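Local coordinates for arginyl-trna synthetase (Thermus thermophilus, PDB 1IQ0), which probably joins L-arginine to its cognate tRNA at the expense of ATP, as a monomeric class I aminoacyl-tRNA synthetase, at residues L6-A11 and P20-V25; V38-L43 and A53-L58; E66-A71 and L78-R83; K95-R100 and L136-R141; L510-A515 and H526-Y531. All blocks are in the same frame, centred on the assembly; numbering follows the deposited sequence.

Contact 1 of 5, residues L6-A11 and P20-V25; sequences LEEAIA and PVRLKV
Glu7 and Val25 make the one strong hydrogen bond between the helix and the chain that returns along it. Val25 N donates to Glu7 OE2 at 2.6 Å, nearly straight at 168°, reaching the oxygen on its anti side a little out of the carboxylate plane. Charge adds two looser pairs. Lys24, bent at every side-chain torsion beyond chi1, lays CE against Glu7 OE2, and NZ makes only a long salt bridge to it at 3.8 Å. Arg22 NH2 meets Glu8 OE1 at 3.3 Å in a salt bridge whose hydrogen bond is weak, and the methyl of Ala11 lies over one face of that guanidinium. Apolar contact is thin: Leu6 CD2 reaches Val25 CG2 at 4.2 Å, crossing it at about a right angle, next to Phe80. Within the N-terminal domain, helix 3-15 is fastened to the segment leading into strand 26-27. A buried carboxylate gripping a backbone N-H ties the chain firmly at Val25, whereas the ion pairs around Arg22 and Lys24 are probably softer.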
# COMPACT_ATOMS: atom_id res chain seq x y z
N LEU A 6 12.19 -6.38 -22.99
CA LEU A 6 12.90 -7.63 -23.24
C LEU A 6 11.96 -8.83 -23.06
O LEU A 6 12.02 -9.78 -23.83
CB LEU A 6 14.10 -7.74 -22.29
CG LEU A 6 15.00 -8.97 -22.45
CD1 LEU A 6 15.38 -9.18 -23.92
CD2 LEU A 6 16.25 -8.75 -21.59
N GLU A 7 11.09 -8.77 -22.06
CA GLU A 7 10.15 -9.85 -21.83
C GLU A 7 9.14 -9.89 -22.97
O GLU A 7 8.70 -10.95 -23.38
CB GLU A 7 9.42 -9.66 -20.49
CG GLU A 7 10.36 -9.48 -19.32
CD GLU A 7 9.64 -9.43 -17.98
OE1 GLU A 7 8.56 -8.80 -17.91
OE2 GLU A 7 10.16 -10.01 -17.01
N GLU A 8 8.77 -8.71 -23.47
CA GLU A 8 7.81 -8.64 -24.57
C GLU A 8 8.40 -9.30 -25.81
O GLU A 8 7.73 -10.09 -26.48
CB GLU A 8 7.47 -7.18 -24.88
CG GLU A 8 6.54 -7.01 -26.08
CD GLU A 8 5.27 -7.85 -25.97
OE1 GLU A 8 4.55 -7.71 -24.96
OE2 GLU A 8 5.00 -8.64 -26.89
N ALA A 9 9.65 -8.99 -26.12
CA ALA A 9 10.31 -9.56 -27.28
C ALA A 9 10.44 -11.08 -27.14
O ALA A 9 10.39 -11.81 -28.12
CB ALA A 9 11.67 -8.93 -27.48
N ILE A 10 10.62 -11.54 -25.90
CA ILE A 10 10.76 -12.97 -25.64
C ILE A 10 9.41 -13.67 -25.80
O ILE A 10 9.33 -14.75 -26.38
CB ILE A 10 11.28 -13.24 -24.20
CG1 ILE A 10 12.73 -12.76 -24.08
CG2 ILE A 10 11.16 -14.72 -23.87
CD1 ILE A 10 13.28 -12.86 -22.68
N ALA A 11 8.36 -13.06 -25.26
CA ALA A 11 7.01 -13.61 -25.35
C ALA A 11 6.64 -13.80 -26.81
O ALA A 11 6.29 -14.90 -27.24
CB ALA A 11 6.02 -12.67 -24.68
N PRO A 20 2.45 -20.43 -25.95
CA PRO A 20 1.97 -19.06 -25.71
C PRO A 20 2.09 -18.65 -24.24
O PRO A 20 1.12 -18.17 -23.65
CB PRO A 20 0.51 -19.13 -26.16
CG PRO A 20 0.44 -20.37 -27.03
CD PRO A 20 1.33 -21.31 -26.28
N VAL A 21 3.26 -18.85 -23.65
CA VAL A 21 3.46 -18.50 -22.25
C VAL A 21 4.42 -17.32 -22.11
O VAL A 21 5.29 -17.11 -22.96
CB VAL A 21 4.03 -19.69 -21.45
CG1 VAL A 21 5.37 -20.11 -22.03
CG2 VAL A 21 4.16 -19.33 -19.98
N ARG A 22 4.24 -16.54 -21.05
CA ARG A 22 5.09 -15.38 -20.80
C ARG A 22 6.09 -15.66 -19.68
O ARG A 22 5.71 -16.12 -18.60
CB ARG A 22 4.23 -14.16 -20.45
CG ARG A 22 5.03 -12.94 -20.00
CD ARG A 22 4.12 -11.76 -19.72
NE ARG A 22 3.51 -11.23 -20.94
CZ ARG A 22 4.18 -10.61 -21.90
NH1 ARG A 22 5.49 -10.43 -21.79
NH2 ARG A 22 3.55 -10.16 -22.98
N LEU A 23 7.36 -15.39 -19.94
CA LEU A 23 8.41 -15.61 -18.95
C LEU A 23 8.93 -14.30 -18.36
O LEU A 23 8.99 -13.28 -19.04
CB LEU A 23 9.58 -16.37 -19.59
CG LEU A 23 9.33 -17.82 -20.01
CD1 LEU A 23 10.62 -18.40 -20.57
CD2 LEU A 23 8.87 -18.63 -18.81
N LYS A 24 9.31 -14.34 -17.08
CA LYS A 24 9.83 -13.16 -16.41
C LYS A 24 11.35 -13.15 -16.45
O LYS A 24 12.00 -14.17 -16.22
CB LYS A 24 9.36 -13.11 -14.95
CG LYS A 24 7.85 -13.04 -14.76
CD LYS A 24 7.20 -11.88 -15.52
CE LYS A 24 7.90 -10.55 -15.25
NZ LYS A 24 8.08 -10.29 -13.80
N VAL A 25 11.91 -11.98 -16.74
CA VAL A 25 13.36 -11.82 -16.78
C VAL A 25 13.76 -11.33 -15.38
O VAL A 25 12.96 -10.69 -14.69
CB VAL A 25 13.77 -10.77 -17.85
CG1 VAL A 25 13.46 -9.37 -17.36
CG2 VAL A 25 15.25 -10.91 -18.17

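Contact 2 of 5, residues V38-L43 and A53-L58; sequences VPLFAL and AIAQEL
Leu40 carries most of this contact, pushing its CD2 methyl against the start of the 53-58 segment. That Leu40 CD2 sits 3.3 Å from Ile54 CG2, tighter than the usual carbon-carbon distance, and equally near Ala55 N; the Ala55 methyl is farther off, with CB 4.1 Å from that same Leu40 CD2. The Leu40 and Ile54 side chains slide past each other in opposite directions. On Ile54 the two branches divide the work: CG2, anti to the backbone N, takes Leu40, while CD1 at the end of the other branch comes within 3.7 Å of Leu43 O. One turn further along the helix, Leu58 CD2 meets Val38 CG1 and Leu40 CD2, each at 4.4 Å. Behind this layer, Leu78 of the neighbouring strand touches both Val38 and Leu58, and its backbone is hydrogen-bonded to that of Val38. Ile10 of helix 3-15 also packs on Leu58, and Leu23 on Val38. Helix 51-60 therefore lies against the end of strand 36-39 and the turn into helix 42-46, inside the N-terminal domain. No hydrogen bond crosses between the segments, so the contact depends on the fit of branched aliphatic side chains in a buried core.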
# COMPACT_ATOMS: atom_id res chain seq x y z
N VAL A 38 16.51 -15.39 -18.21
CA VAL A 38 15.18 -15.95 -18.12
C VAL A 38 15.33 -17.45 -17.90
O VAL A 38 16.13 -18.11 -18.57
CB VAL A 38 14.38 -15.67 -19.40
CG1 VAL A 38 15.04 -16.34 -20.60
CG2 VAL A 38 12.95 -16.16 -19.23
N PRO A 39 14.57 -18.01 -16.95
CA PRO A 39 14.64 -19.45 -16.66
C PRO A 39 13.74 -20.24 -17.61
O PRO A 39 12.64 -19.79 -17.95
CB PRO A 39 14.15 -19.52 -15.22
CG PRO A 39 13.05 -18.49 -15.22
CD PRO A 39 13.68 -17.33 -16.00
N LEU A 40 14.20 -21.40 -18.06
CA LEU A 40 13.40 -22.24 -18.94
C LEU A 40 13.20 -23.61 -18.33
O LEU A 40 13.31 -24.64 -19.00
CB LEU A 40 14.05 -22.37 -20.32
CG LEU A 40 14.09 -21.08 -21.14
CD1 LEU A 40 15.29 -20.24 -20.70
CD2 LEU A 40 14.20 -21.40 -22.61
N PHE A 41 12.92 -23.63 -17.03
CA PHE A 41 12.71 -24.87 -16.29
C PHE A 41 11.22 -25.19 -16.20
O PHE A 41 10.83 -26.36 -16.26
CB PHE A 41 13.31 -24.75 -14.89
CG PHE A 41 14.78 -24.42 -14.90
CD1 PHE A 41 15.71 -25.36 -15.34
CD2 PHE A 41 15.23 -23.17 -14.50
CE1 PHE A 41 17.07 -25.05 -15.39
CE2 PHE A 41 16.58 -22.85 -14.54
CZ PHE A 41 17.50 -23.80 -14.98
N ALA A 42 10.40 -24.16 -16.07
CA ALA A 42 8.96 -24.34 -15.99
C ALA A 42 8.46 -24.94 -17.30
O ALA A 42 7.50 -25.71 -17.32
CB ALA A 42 8.28 -23.00 -15.73
N LEU A 43 9.13 -24.59 -18.39
CA LEU A 43 8.78 -25.11 -19.71
C LEU A 43 9.60 -26.36 -20.00
O LEU A 43 9.24 -27.16 -20.86
CB LEU A 43 9.06 -24.07 -20.79
CG LEU A 43 8.22 -22.80 -20.78
CD1 LEU A 43 8.57 -21.97 -22.02
CD2 LEU A 43 6.74 -23.15 -20.78
N ALA A 53 18.20 -26.90 -24.21
CA ALA A 53 17.76 -26.99 -25.60
C ALA A 53 16.72 -25.91 -25.90
O ALA A 53 16.71 -25.34 -26.99
CB ALA A 53 17.17 -28.37 -25.87
N ILE A 54 15.85 -25.64 -24.94
CA ILE A 54 14.82 -24.63 -25.10
C ILE A 54 15.48 -23.25 -25.15
O ILE A 54 15.05 -22.37 -25.90
CB ILE A 54 13.81 -24.67 -23.94
CG1 ILE A 54 13.35 -26.11 -23.70
CG2 ILE A 54 12.61 -23.80 -24.27
CD1 ILE A 54 12.40 -26.27 -22.53
N ALA A 55 16.52 -23.07 -24.35
CA ALA A 55 17.24 -21.80 -24.32
C ALA A 55 17.89 -21.52 -25.67
O ALA A 55 17.76 -20.42 -26.22
CB ALA A 55 18.28 -21.81 -23.21
N GLN A 56 18.59 -22.52 -26.21
CA GLN A 56 19.26 -22.37 -27.50
C GLN A 56 18.21 -22.14 -28.58
O GLN A 56 18.42 -21.37 -29.52
CB GLN A 56 20.07 -23.63 -27.83
CG GLN A 56 20.77 -23.58 -29.18
CD GLN A 56 21.77 -22.44 -29.28
OE1 GLN A 56 22.73 -22.36 -28.51
NE2 GLN A 56 21.55 -21.55 -30.24
N GLU A 57 17.07 -22.81 -28.43
CA GLU A 57 15.95 -22.69 -29.36
C GLU A 57 15.44 -21.26 -29.36
O GLU A 57 15.29 -20.63 -30.42
CB GLU A 57 14.83 -23.65 -28.94
CG GLU A 57 13.51 -23.46 -29.68
CD GLU A 57 13.61 -23.83 -31.15
OE1 GLU A 57 13.96 -24.99 -31.45
OE2 GLU A 57 13.32 -22.96 -32.00
N LEU A 58 15.18 -20.74 -28.17
CA LEU A 58 14.68 -19.38 -28.01
C LEU A 58 15.67 -18.38 -28.61
O LEU A 58 15.28 -17.42 -29.27
CB LEU A 58 14.46 -19.07 -26.52
CG LEU A 58 13.96 -17.67 -26.17
CD1 LEU A 58 12.67 -17.38 -26.93
CD2 LEU A 58 13.73 -17.57 -24.67

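Contact 3 of 5, residues E66-A71 and L78-R83; sequences EFVEEA and LNFRLR
Phe67 O accepts a straight bond from Arg83 N at 2.9 Å, just beyond the ends of two antiparallel strands. Arg81 N closes on Glu70 O at 2.9 Å, nearly along the C=O axis. Arg81 O takes two donors, Glu69 N at 2.7 Å and Glu70 N at 3.2 Å, both in its carbonyl plane; this is a classic beta bulge, shifting the register by one in the hairpin of strands 68-74 and 77-82. Among charged groups, Arg83 bends at chi3 and sets NH2 2.7 Å from Glu66 OE1, a salt bridge with the two planes almost perpendicular, while Glu66 O lies over one face of the guanidinium. On the face that carries Ala71 and Phe80, apolar groups gather: Val68 CG1 comes to the edge of the Phe80 ring, 4.0 Å from CD2, and Ala71 CB reaches the same ring obliquely. Leu6 and Ile10 of helix 3-15 cover Phe80. Nearer the Arg83 end, Leu82 CD2 meets the edge of the Phe67 ring, 3.9 Å from CD1.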
# COMPACT_ATOMS: atom_id res chain seq x y z
N GLU A 66 17.69 -3.71 -29.95
CA GLU A 66 18.94 -2.99 -30.19
C GLU A 66 19.80 -2.75 -28.95
O GLU A 66 20.99 -2.48 -29.07
CB GLU A 66 18.67 -1.65 -30.90
CG GLU A 66 17.88 -0.60 -30.11
CD GLU A 66 18.70 0.08 -29.03
OE1 GLU A 66 19.86 0.46 -29.30
OE2 GLU A 66 18.18 0.25 -27.90
N PHE A 67 19.21 -2.87 -27.76
CA PHE A 67 19.97 -2.64 -26.54
C PHE A 67 20.65 -3.89 -26.00
O PHE A 67 21.39 -3.82 -25.01
CB PHE A 67 19.07 -2.00 -25.46
CG PHE A 67 17.83 -2.79 -25.14
CD1 PHE A 67 17.89 -3.95 -24.39
CD2 PHE A 67 16.58 -2.35 -25.59
CE1 PHE A 67 16.73 -4.68 -24.08
CE2 PHE A 67 15.42 -3.07 -25.29
CZ PHE A 67 15.50 -4.23 -24.53
N VAL A 68 20.42 -5.03 -26.65
CA VAL A 68 21.05 -6.28 -26.22
C VAL A 68 22.30 -6.58 -27.04
O VAL A 68 22.25 -6.68 -28.27
CB VAL A 68 20.08 -7.47 -26.32
CG1 VAL A 68 20.80 -8.77 -25.97
CG2 VAL A 68 18.91 -7.26 -25.36
N GLU A 69 23.42 -6.73 -26.34
CA GLU A 69 24.71 -7.01 -26.97
C GLU A 69 24.78 -8.45 -27.47
O GLU A 69 25.17 -8.70 -28.61
CB GLU A 69 25.83 -6.76 -25.96
CG GLU A 69 27.25 -6.99 -26.49
CD GLU A 69 27.84 -5.75 -27.14
OE1 GLU A 69 27.45 -5.43 -28.29
OE2 GLU A 69 28.69 -5.10 -26.50
N GLU A 70 24.41 -9.39 -26.60
CA GLU A 70 24.47 -10.81 -26.94
C GLU A 70 23.61 -11.65 -26.00
O GLU A 70 23.45 -11.34 -24.82
CB GLU A 70 25.92 -11.28 -26.87
CG GLU A 70 26.12 -12.78 -26.98
CD GLU A 70 27.56 -13.19 -26.78
OE1 GLU A 70 28.42 -12.76 -27.58
OE2 GLU A 70 27.85 -13.94 -25.82
N ALA A 71 23.03 -12.72 -26.56
CA ALA A 71 22.20 -13.64 -25.79
C ALA A 71 23.00 -14.92 -25.64
O ALA A 71 23.53 -15.45 -26.62
CB ALA A 71 20.89 -13.92 -26.53
N LEU A 78 18.56 -18.39 -20.27
CA LEU A 78 19.01 -17.71 -21.48
C LEU A 78 19.35 -16.32 -20.94
O LEU A 78 18.46 -15.56 -20.56
CB LEU A 78 17.91 -17.60 -22.54
CG LEU A 78 18.36 -16.75 -23.74
CD1 LEU A 78 19.68 -17.29 -24.32
CD2 LEU A 78 17.29 -16.74 -24.81
N ASN A 79 20.64 -16.02 -20.85
CA ASN A 79 21.09 -14.73 -20.33
C ASN A 79 21.33 -13.69 -21.40
O ASN A 79 21.63 -14.02 -22.55
CB ASN A 79 22.35 -14.90 -19.49
CG ASN A 79 22.12 -15.72 -18.24
OD1 ASN A 79 21.04 -15.69 -17.65
ND2 ASN A 79 23.14 -16.44 -17.81
N PHE A 80 21.21 -12.43 -21.02
CA PHE A 80 21.42 -11.34 -21.95
C PHE A 80 22.42 -10.32 -21.43
O PHE A 80 22.30 -9.82 -20.30
CB PHE A 80 20.10 -10.62 -22.24
CG PHE A 80 19.01 -11.53 -22.72
CD1 PHE A 80 18.26 -12.27 -21.81
CD2 PHE A 80 18.75 -11.66 -24.08
CE1 PHE A 80 17.25 -13.13 -22.26
CE2 PHE A 80 17.74 -12.51 -24.54
CZ PHE A 80 16.99 -13.25 -23.62
N ARG A 81 23.42 -10.01 -22.25
CA ARG A 81 24.41 -9.02 -21.89
C ARG A 81 23.98 -7.77 -22.65
O ARG A 81 23.81 -7.82 -23.87
CB ARG A 81 25.81 -9.48 -22.31
CG ARG A 81 26.93 -8.49 -21.96
CD ARG A 81 28.26 -9.21 -21.76
NE ARG A 81 28.47 -10.27 -22.75
CZ ARG A 81 28.76 -10.06 -24.02
NH1 ARG A 81 28.90 -8.83 -24.49
NH2 ARG A 81 28.90 -11.10 -24.84
N LEU A 82 23.78 -6.68 -21.92
CA LEU A 82 23.34 -5.43 -22.53
C LEU A 82 24.48 -4.60 -23.10
O LEU A 82 25.62 -4.72 -22.67
CB LEU A 82 22.58 -4.59 -21.49
CG LEU A 82 21.35 -5.24 -20.83
CD1 LEU A 82 20.71 -4.26 -19.86
CD2 LEU A 82 20.34 -5.65 -21.91
N ARG A 83 24.17 -3.77 -24.09
CA ARG A 83 25.18 -2.90 -24.65
C ARG A 83 25.34 -1.81 -23.59
O ARG A 83 24.36 -1.16 -23.20
CB ARG A 83 24.73 -2.29 -25.98
CG ARG A 83 24.56 -3.28 -27.11
CD ARG A 83 24.52 -2.55 -28.44
NE ARG A 83 23.58 -1.45 -28.41
CZ ARG A 83 23.46 -0.53 -29.37
NH1 ARG A 83 24.23 -0.59 -30.45
NH2 ARG A 83 22.57 0.44 -29.25

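Contact 4 of 5, residues K95-R100 and L136-R141; sequences KAPFPR and LAYAGR
Tyr138 does most of the work here, its O receiving Phe98 N at 3.0 Å, the donor almost in line with the carbonyl. With CG anti to the backbone N (chi1 -175°), the ring lies along the loop: Pro97 CA stands over its centre in a CH-pi contact, 3.9 Å from the centroid, and Pro97 CG packs 3.5 Å from Tyr138 CD1. The Phe98 ring meets the tyrosine obliquely, the two ring planes 79° apart, Phe98 CE1 nearest Tyr138 CE2. Tyr138 OH donates to a water at 2.7 Å, and that water donates to Ala96 O. An alanine at Tyr138 is likely to strip Pro97 and Phe98 of their packing partner and leave that water without its phenolic donor. Ala139 O, which accepts from Arg101, lies near Phe98 CB. Gly140 ends helix 120-138 in a Schellman motif, at positive phi; a side chain there would run into Pro99 O, and Gly140 CA lies only 3.4 Å from that oxygen. This brings the chain round from the helix into strand 141-149 of the catalytic domain's central sheet. Gly140 O sits 3.2 Å from Arg100 CD. A second water, accepting from Arg100 NE at 2.8 Å, donates to Ala137 O and Arg141 O, and the Arg141 guanidinium makes a salt bridge with Glu348.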
# COMPACT_ATOMS: atom_id res chain seq x y z
N LYS A 95 12.26 8.95 -15.44
CA LYS A 95 11.17 8.01 -15.16
C LYS A 95 9.94 8.72 -14.58
O LYS A 95 10.02 9.41 -13.56
CB LYS A 95 11.65 6.91 -14.20
CG LYS A 95 13.02 7.15 -13.55
CD LYS A 95 13.06 8.43 -12.71
CE LYS A 95 12.08 8.37 -11.55
NZ LYS A 95 11.84 9.71 -10.94
N ALA A 96 8.80 8.53 -15.23
CA ALA A 96 7.56 9.15 -14.80
C ALA A 96 6.41 8.14 -14.78
O ALA A 96 6.57 7.01 -15.28
CB ALA A 96 7.21 10.32 -15.72
N PRO A 97 5.26 8.51 -14.20
CA PRO A 97 4.10 7.61 -14.15
C PRO A 97 3.78 7.03 -15.53
O PRO A 97 3.94 7.70 -16.55
CB PRO A 97 2.99 8.51 -13.61
CG PRO A 97 3.73 9.43 -12.69
CD PRO A 97 4.96 9.78 -13.50
N PHE A 98 3.32 5.78 -15.54
CA PHE A 98 2.98 5.10 -16.78
C PHE A 98 1.66 5.60 -17.36
O PHE A 98 0.92 6.33 -16.70
CB PHE A 98 2.91 3.59 -16.52
CG PHE A 98 4.20 3.01 -16.02
CD1 PHE A 98 4.63 3.25 -14.73
CD2 PHE A 98 5.01 2.26 -16.87
CE1 PHE A 98 5.85 2.75 -14.27
CE2 PHE A 98 6.23 1.75 -16.43
CZ PHE A 98 6.65 2.00 -15.13
N PRO A 99 1.36 5.23 -18.62
CA PRO A 99 0.12 5.65 -19.28
C PRO A 99 -1.11 5.30 -18.44
O PRO A 99 -1.17 4.21 -17.85
CB PRO A 99 0.15 4.88 -20.59
CG PRO A 99 1.61 4.80 -20.89
CD PRO A 99 2.18 4.43 -19.54
N ARG A 100 -2.07 6.20 -18.39
CA ARG A 100 -3.29 5.96 -17.63
C ARG A 100 -4.18 4.92 -18.30
O ARG A 100 -4.41 4.97 -19.51
CB ARG A 100 -4.08 7.26 -17.44
CG ARG A 100 -5.52 7.06 -16.97
CD ARG A 100 -5.60 6.33 -15.62
NE ARG A 100 -5.38 7.23 -14.49
CZ ARG A 100 -6.23 8.19 -14.13
NH1 ARG A 100 -7.35 8.38 -14.81
NH2 ARG A 100 -5.95 8.96 -13.08
N LEU A 136 -0.16 2.06 -7.22
CA LEU A 136 -1.08 1.73 -8.31
C LEU A 136 -1.35 2.92 -9.23
O LEU A 136 -1.40 2.75 -10.44
CB LEU A 136 -2.42 1.23 -7.74
CG LEU A 136 -2.36 -0.21 -7.23
CD1 LEU A 136 -3.54 -0.48 -6.32
CD2 LEU A 136 -2.34 -1.17 -8.43
N ALA A 137 -1.53 4.10 -8.65
CA ALA A 137 -1.77 5.31 -9.42
C ALA A 137 -0.57 5.58 -10.34
O ALA A 137 -0.74 5.86 -11.52
CB ALA A 137 -2.00 6.51 -8.48
N TYR A 138 0.63 5.49 -9.77
CA TYR A 138 1.86 5.72 -10.52
C TYR A 138 1.96 4.71 -11.67
O TYR A 138 2.39 5.05 -12.77
CB TYR A 138 3.08 5.55 -9.61
CG TYR A 138 4.40 5.90 -10.26
CD1 TYR A 138 4.89 7.21 -10.27
CD2 TYR A 138 5.18 4.91 -10.88
CE1 TYR A 138 6.10 7.52 -10.87
CE2 TYR A 138 6.39 5.21 -11.48
CZ TYR A 138 6.85 6.52 -11.48
OH TYR A 138 8.05 6.83 -12.07
N ALA A 139 1.56 3.48 -11.39
CA ALA A 139 1.61 2.40 -12.37
C ALA A 139 0.57 2.54 -13.48
O ALA A 139 0.47 1.67 -14.35
CB ALA A 139 1.46 1.07 -11.67
N GLY A 140 -0.23 3.60 -13.43
CA GLY A 140 -1.22 3.81 -14.47
C GLY A 140 -2.68 3.59 -14.14
O GLY A 140 -3.54 3.91 -14.97
N ARG A 141 -2.98 3.05 -12.97
CA ARG A 141 -4.37 2.79 -12.60
C ARG A 141 -5.12 4.01 -12.08
O ARG A 141 -4.52 4.90 -11.47
CB ARG A 141 -4.45 1.67 -11.55
CG ARG A 141 -3.74 0.38 -11.95
CD ARG A 141 -4.16 -0.10 -13.33
NE ARG A 141 -5.58 -0.44 -13.42
CZ ARG A 141 -6.11 -1.56 -12.93
NH1 ARG A 141 -5.34 -2.45 -12.32
NH2 ARG A 141 -7.40 -1.80 -13.08
O HOH W 1 8.33 5.40 -14.38
O HOH W 2 -2.83 7.06 -13.24

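Contact 5 of 5, residues L510-A515 and H526-Y531; sequences LDFEEA and HVLAQY
Ala515 and Leu528 bring the two helices closest, their CA atoms 5.3 Å apart, and no hydrogen bond crosses between them. Tyr531 carries most of the contact. A chi1 of 169° sets its CG opposite the backbone N and sends the ring back to the start of helix 512-522: Phe512 CA lies over a ring face in a CH-pi contact, 3.9 Å from the centroid, while Tyr531 CE2 touches Phe512 CD1 at 3.5 Å, near the plane of the phenylalanine. Nearer the tyrosine backbone, CB packs 3.6 Å from Ala515 CB. These are consecutive helices of the DALR anticodon-binding domain, folded back on each other through a short connection. The phenol oxygen is hydrogen-bonded to Asp508 O, just before this segment. A valine in place of Tyr531 would probably leave Asp508 O without that donor and open a gap over Phe512. Asp511 CB rests 3.8 Å from Tyr531 CE1, its carboxylate turned to Arg3 and Arg27 of the N-terminal domain. Leu528 CD2 comes obliquely to the Phe512 ring, 4.3 Å from CE1.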
# COMPACT_ATOMS: atom_id res chain seq x y z
N LEU A 510 18.02 0.46 -13.54
CA LEU A 510 17.13 -0.12 -14.55
C LEU A 510 16.08 -1.05 -13.94
O LEU A 510 15.16 -1.47 -14.63
CB LEU A 510 17.92 -0.89 -15.61
CG LEU A 510 18.94 -0.16 -16.50
CD1 LEU A 510 19.24 -1.03 -17.71
CD2 LEU A 510 18.40 1.17 -16.95
N ASP A 511 16.23 -1.37 -12.66
CA ASP A 511 15.29 -2.26 -11.98
C ASP A 511 14.16 -1.54 -11.25
O ASP A 511 13.26 -2.17 -10.72
CB ASP A 511 16.02 -3.15 -10.98
CG ASP A 511 17.00 -4.08 -11.64
OD1 ASP A 511 16.71 -4.54 -12.76
OD2 ASP A 511 18.05 -4.36 -11.05
N PHE A 512 14.21 -0.21 -11.24
CA PHE A 512 13.20 0.58 -10.55
C PHE A 512 11.76 0.39 -11.03
O PHE A 512 10.85 0.16 -10.23
CB PHE A 512 13.54 2.06 -10.64
CG PHE A 512 12.47 2.96 -10.12
CD1 PHE A 512 12.12 2.94 -8.77
CD2 PHE A 512 11.78 3.83 -10.97
CE1 PHE A 512 11.11 3.76 -8.28
CE2 PHE A 512 10.77 4.65 -10.49
CZ PHE A 512 10.44 4.62 -9.14
N GLU A 513 11.55 0.50 -12.34
CA GLU A 513 10.21 0.36 -12.89
C GLU A 513 9.63 -1.03 -12.65
O GLU A 513 8.43 -1.17 -12.40
CB GLU A 513 10.22 0.72 -14.39
CG GLU A 513 10.64 2.18 -14.64
CD GLU A 513 10.32 2.67 -16.05
OE1 GLU A 513 10.68 1.98 -17.03
OE2 GLU A 513 9.73 3.76 -16.17
N GLU A 514 10.46 -2.06 -12.69
CA GLU A 514 9.98 -3.41 -12.45
C GLU A 514 9.55 -3.57 -10.99
O GLU A 514 8.57 -4.26 -10.70
CB GLU A 514 11.06 -4.44 -12.78
CG GLU A 514 10.59 -5.89 -12.68
CD GLU A 514 9.39 -6.18 -13.58
OE1 GLU A 514 9.41 -5.77 -14.76
OE2 GLU A 514 8.44 -6.84 -13.11
N ALA A 515 10.29 -2.94 -10.08
CA ALA A 515 9.95 -3.02 -8.67
C ALA A 515 8.59 -2.34 -8.45
O ALA A 515 7.76 -2.83 -7.68
CB ALA A 515 11.02 -2.33 -7.82
N HIS A 526 6.15 -3.81 -0.10
CA HIS A 526 7.46 -4.19 0.44
C HIS A 526 8.49 -4.46 -0.66
O HIS A 526 9.69 -4.36 -0.42
CB HIS A 526 7.35 -5.41 1.37
CG HIS A 526 7.09 -6.70 0.66
ND1 HIS A 526 5.82 -7.20 0.47
CD2 HIS A 526 7.94 -7.59 0.10
CE1 HIS A 526 5.89 -8.34 -0.18
NE2 HIS A 526 7.17 -8.61 -0.42
N VAL A 527 8.03 -4.80 -1.86
CA VAL A 527 8.94 -5.06 -2.97
C VAL A 527 9.60 -3.74 -3.39
O VAL A 527 10.77 -3.71 -3.75
CB VAL A 527 8.21 -5.71 -4.17
CG1 VAL A 527 9.14 -5.77 -5.38
CG2 VAL A 527 7.77 -7.13 -3.80
N LEU A 528 8.85 -2.65 -3.33
CA LEU A 528 9.40 -1.36 -3.70
C LEU A 528 10.32 -0.90 -2.58
O LEU A 528 11.41 -0.38 -2.83
CB LEU A 528 8.29 -0.32 -3.87
CG LEU A 528 8.54 0.88 -4.80
CD1 LEU A 528 7.85 2.09 -4.21
CD2 LEU A 528 10.02 1.15 -4.99
N ALA A 529 9.88 -1.11 -1.34
CA ALA A 529 10.65 -0.73 -0.18
C ALA A 529 12.01 -1.41 -0.23
O ALA A 529 13.03 -0.77 -0.03
CB ALA A 529 9.91 -1.12 1.10
N GLN A 530 12.00 -2.71 -0.50
CA GLN A 530 13.24 -3.47 -0.57
C GLN A 530 14.12 -2.97 -1.72
O GLN A 530 15.34 -2.88 -1.58
CB GLN A 530 12.93 -4.96 -0.74
CG GLN A 530 14.16 -5.86 -0.74
CD GLN A 530 15.02 -5.67 0.50
OE1 GLN A 530 14.54 -5.78 1.64
NE2 GLN A 530 16.31 -5.38 0.30
N TYR A 531 13.52 -2.64 -2.86
CA TYR A 531 14.30 -2.12 -3.97
C TYR A 531 15.02 -0.83 -3.57
O TYR A 531 16.17 -0.61 -3.95
CB TYR A 531 13.42 -1.81 -5.19
CG TYR A 531 14.17 -1.03 -6.24
CD1 TYR A 531 15.14 -1.65 -7.04
CD2 TYR A 531 13.97 0.35 -6.40
CE1 TYR A 531 15.90 -0.91 -7.97
CE2 TYR A 531 14.73 1.09 -7.32
CZ TYR A 531 15.69 0.45 -8.10
OH TYR A 531 16.44 1.17 -9.01

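How the contacts relate
From the N terminus the contacts close their loops one after another, none nesting or crossing. Contact 1 brings the chain back along its first helix, contact 2 lays helix 51-60 on the end of strand 36-39, and contact 3 pairs the hairpin; all three meet in one N-terminal domain, where Val21 packs on Leu43, Leu6 on Val68, and strands 36-39 and 77-82 are neighbours. Contact 4 closes the longest loop, inside the catalytic domain. Contact 5 joins helices of the anticodon-binding domain and reaches contacts 1, 3 and 4: Phe512 lies against Tyr138 of contact 4, Leu510 touches Leu82 of contact 3, and Glu514 makes a long, weak ion pair with Lys24 of contact 1.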